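Ricin B lectin (Clostridium thermocellum, PDB 3VSF) is an exo-beta-1,3-galactanase that joins a family 43 glycoside hydrolase module to a ricin-type beta-trefoil module that binds galactose. Local coordinates at residues V191-K196 with L239-G244. Numbering follows the deposited sequence.
Sequences VDTDGK and LIKRNG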
loop_
_atom_site.group_PDB
_atom_site.type_symbol
_atom_site.label_atom_id
_atom_site.label_comp_id
_atom_site.label_asym_id
_atom_site.label_seq_id
_atom_site.Cartn_x
_atom_site.Cartn_y
_atom_site.Cartn_z
ATOM N N VAL A 191 -15.178 -5.005 -9.697
ATOM C CA VAL A 191 -16.206 -4.682 -10.679
ATOM C C VAL A 191 -15.561 -4.153 -11.955
ATOM O O VAL A 191 -14.923 -3.101 -11.945
ATOM C CB VAL A 191 -17.186 -3.624 -10.140
ATOM C CG1 VAL A 191 -18.364 -3.466 -11.089
ATOM C CG2 VAL A 191 -17.664 -4.005 -8.749
ATOM N N ASP A 192 -15.732 -4.885 -13.051
ATOM C CA ASP A 192 -15.097 -4.526 -14.315
ATOM C C ASP A 192 -15.845 -3.402 -15.031
ATOM O O ASP A 192 -16.955 -3.036 -14.644
ATOM C CB ASP A 192 -14.980 -5.754 -15.221
ATOM C CG ASP A 192 -14.005 -5.545 -16.365
ATOM O OD1 ASP A 192 -13.071 -4.731 -16.211
ATOM O OD2 ASP A 192 -14.172 -6.200 -17.416
ATOM N N THR A 193 -15.225 -2.859 -16.076
ATOM C CA THR A 193 -15.809 -1.759 -16.837
ATOM C C THR A 193 -17.122 -2.161 -17.498
ATOM O O THR A 193 -18.064 -1.371 -17.555
ATOM C CB THR A 193 -14.842 -1.253 -17.927
ATOM O OG1 THR A 193 -14.570 -2.309 -18.856
ATOM C CG2 THR A 193 -13.536 -0.778 -17.307
ATOM N N ASP A 194 -17.178 -3.392 -17.998
ATOM C CA ASP A 194 -18.367 -3.893 -18.678
ATOM C C ASP A 194 -19.517 -4.156 -17.708
ATOM O O ASP A 194 -20.635 -4.455 -18.124
ATOM C CB ASP A 194 -18.041 -5.160 -19.472
ATOM C CG ASP A 194 -17.329 -6.206 -18.637
ATOM O OD1 ASP A 194 -17.425 -6.146 -17.393
ATOM O OD2 ASP A 194 -16.674 -7.094 -19.224
ATOM N N GLY A 195 -19.233 -4.044 -16.414
ATOM C CA GLY A 195 -20.249 -4.232 -15.395
ATOM C C GLY A 195 -20.279 -5.637 -14.827
ATOM O O GLY A 195 -21.134 -5.964 -14.004
ATOM N N LYS A 196 -19.346 -6.476 -15.266
ATOM C CA LYS A 196 -19.258 -7.840 -14.758
ATOM C C LYS A 196 -18.605 -7.880 -13.381
ATOM O O LYS A 196 -17.547 -7.288 -13.166
ATOM C CB LYS A 196 -18.488 -8.736 -15.733
ATOM C CG LYS A 196 -19.309 -9.216 -16.918
ATOM C CD LYS A 196 -18.531 -10.223 -17.750
ATOM C CE LYS A 196 -19.427 -10.908 -18.772
ATOM N NZ LYS A 196 -20.060 -9.936 -19.704
ATOM N N LEU A 239 -7.608 -6.931 -6.601
ATOM C CA LEU A 239 -7.809 -6.819 -8.040
ATOM C C LEU A 239 -8.266 -5.421 -8.441
ATOM O O LEU A 239 -9.289 -4.932 -7.962
ATOM C CB LEU A 239 -8.816 -7.864 -8.524
ATOM C CG LEU A 239 -9.013 -7.956 -10.037
ATOM C CD1 LEU A 239 -7.677 -8.147 -10.738
ATOM C CD2 LEU A 239 -9.974 -9.080 -10.388
ATOM N N ILE A 240 -7.498 -4.782 -9.319
ATOM C CA ILE A 240 -7.820 -3.440 -9.795
ATOM C C ILE A 240 -7.560 -3.300 -11.293
ATOM O O ILE A 240 -6.974 -4.184 -11.916
ATOM C CB ILE A 240 -7.012 -2.362 -9.046
ATOM C CG1 ILE A 240 -5.516 -2.527 -9.320
ATOM C CG2 ILE A 240 -7.293 -2.417 -7.552
ATOM C CD1 ILE A 240 -4.649 -1.514 -8.605
ATOM N N LYS A 241 -7.999 -2.181 -11.859
ATOM C CA LYS A 241 -7.813 -1.906 -13.279
ATOM C C LYS A 241 -7.526 -0.423 -13.487
ATOM O O LYS A 241 -8.040 0.421 -12.754
ATOM C CB LYS A 241 -9.058 -2.321 -14.066
ATOM C CG LYS A 241 -8.934 -2.170 -15.574
ATOM C CD LYS A 241 -10.202 -2.634 -16.274
ATOM C CE LYS A 241 -10.054 -2.594 -17.787
ATOM N NZ LYS A 241 -11.273 -3.103 -18.477
ATOM N N ARG A 242 -6.703 -0.105 -14.482
ATOM C CA ARG A 242 -6.345 1.285 -14.744
ATOM C C ARG A 242 -6.646 1.706 -16.181
ATOM O O ARG A 242 -7.642 2.381 -16.440
ATOM C CB ARG A 242 -4.872 1.537 -14.411
ATOM C CG ARG A 242 -4.531 3.005 -14.204
ATOM C CD ARG A 242 -3.057 3.198 -13.889
ATOM N NE ARG A 242 -2.381 3.982 -14.918
ATOM C CZ ARG A 242 -2.263 5.306 -14.892
ATOM N NH1 ARG A 242 -2.774 6.000 -13.884
ATOM N NH2 ARG A 242 -1.632 5.938 -15.873
ATOM N N ASN A 243 -5.783 1.308 -17.111
ATOM C CA ASN A 243 -5.949 1.678 -18.514
ATOM C C ASN A 243 -5.981 0.461 -19.425
ATOM O O ASN A 243 -5.072 0.253 -20.228
ATOM C CB ASN A 243 -4.828 2.618 -18.954
ATOM C CG ASN A 243 -4.653 3.793 -18.015
ATOM O OD1 ASN A 243 -5.606 4.240 -17.379
ATOM N ND2 ASN A 243 -3.428 4.298 -17.921
ATOM N N GLY A 244 -7.032 -0.342 -19.303
ATOM C CA GLY A 244 -7.122 -1.583 -20.047
ATOM C C GLY A 244 -6.133 -2.588 -19.492
ATOM O O GLY A 244 -5.884 -3.634 -20.092
#
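Lys241 lays the end of its side chain across Thr193 at about a right angle and puts its ammonium beside two oxygens of the 191-196 loop. NZ forms a salt bridge with Asp192, its weak hydrogen bond to OD1 measuring 3.3 Å, and a further weak hydrogen bond to OG1 of Thr193 at 3.4 Å. The reach follows from the lysine's shape: CG lies anti to the backbone N (chi1 -176°) and the chain beyond stays extended, which carries NZ to the loop although the nearest CA atoms, those of Asp192 and Lys241, stay 7.8 Å apart. Its aliphatic part adds only light packing, with CD 4.0 Å from CG2 of Thr193. On the other side of the contact, the loop is a type I beta turn from Asp192 to Gly195, closed by Gly195 N bonding to Asp192 O at 3.1 Å. Asp192 OD1 also accepts a weak bond from the backbone N of Thr193 (2.9 Å), while Asp194 OD1 takes the N of Lys196 in an Asx turn. Tyr246 OH hydrogen-bonds to Lys241 NZ and, weakly, to Asp192 OD1. The contact thus joins the turn between strands 187-191 and 197-203 to the end of strand 237-241, linking adjacent blades of the family 43 beta-propeller. Only 109 Å² is buried and both direct bonds are weak, so the link between the segments is slight and chiefly polar, with Tyr246 OH adding to the hold on NZ, and the ammonium would be expected to stabilise the charge of the buried Asp192.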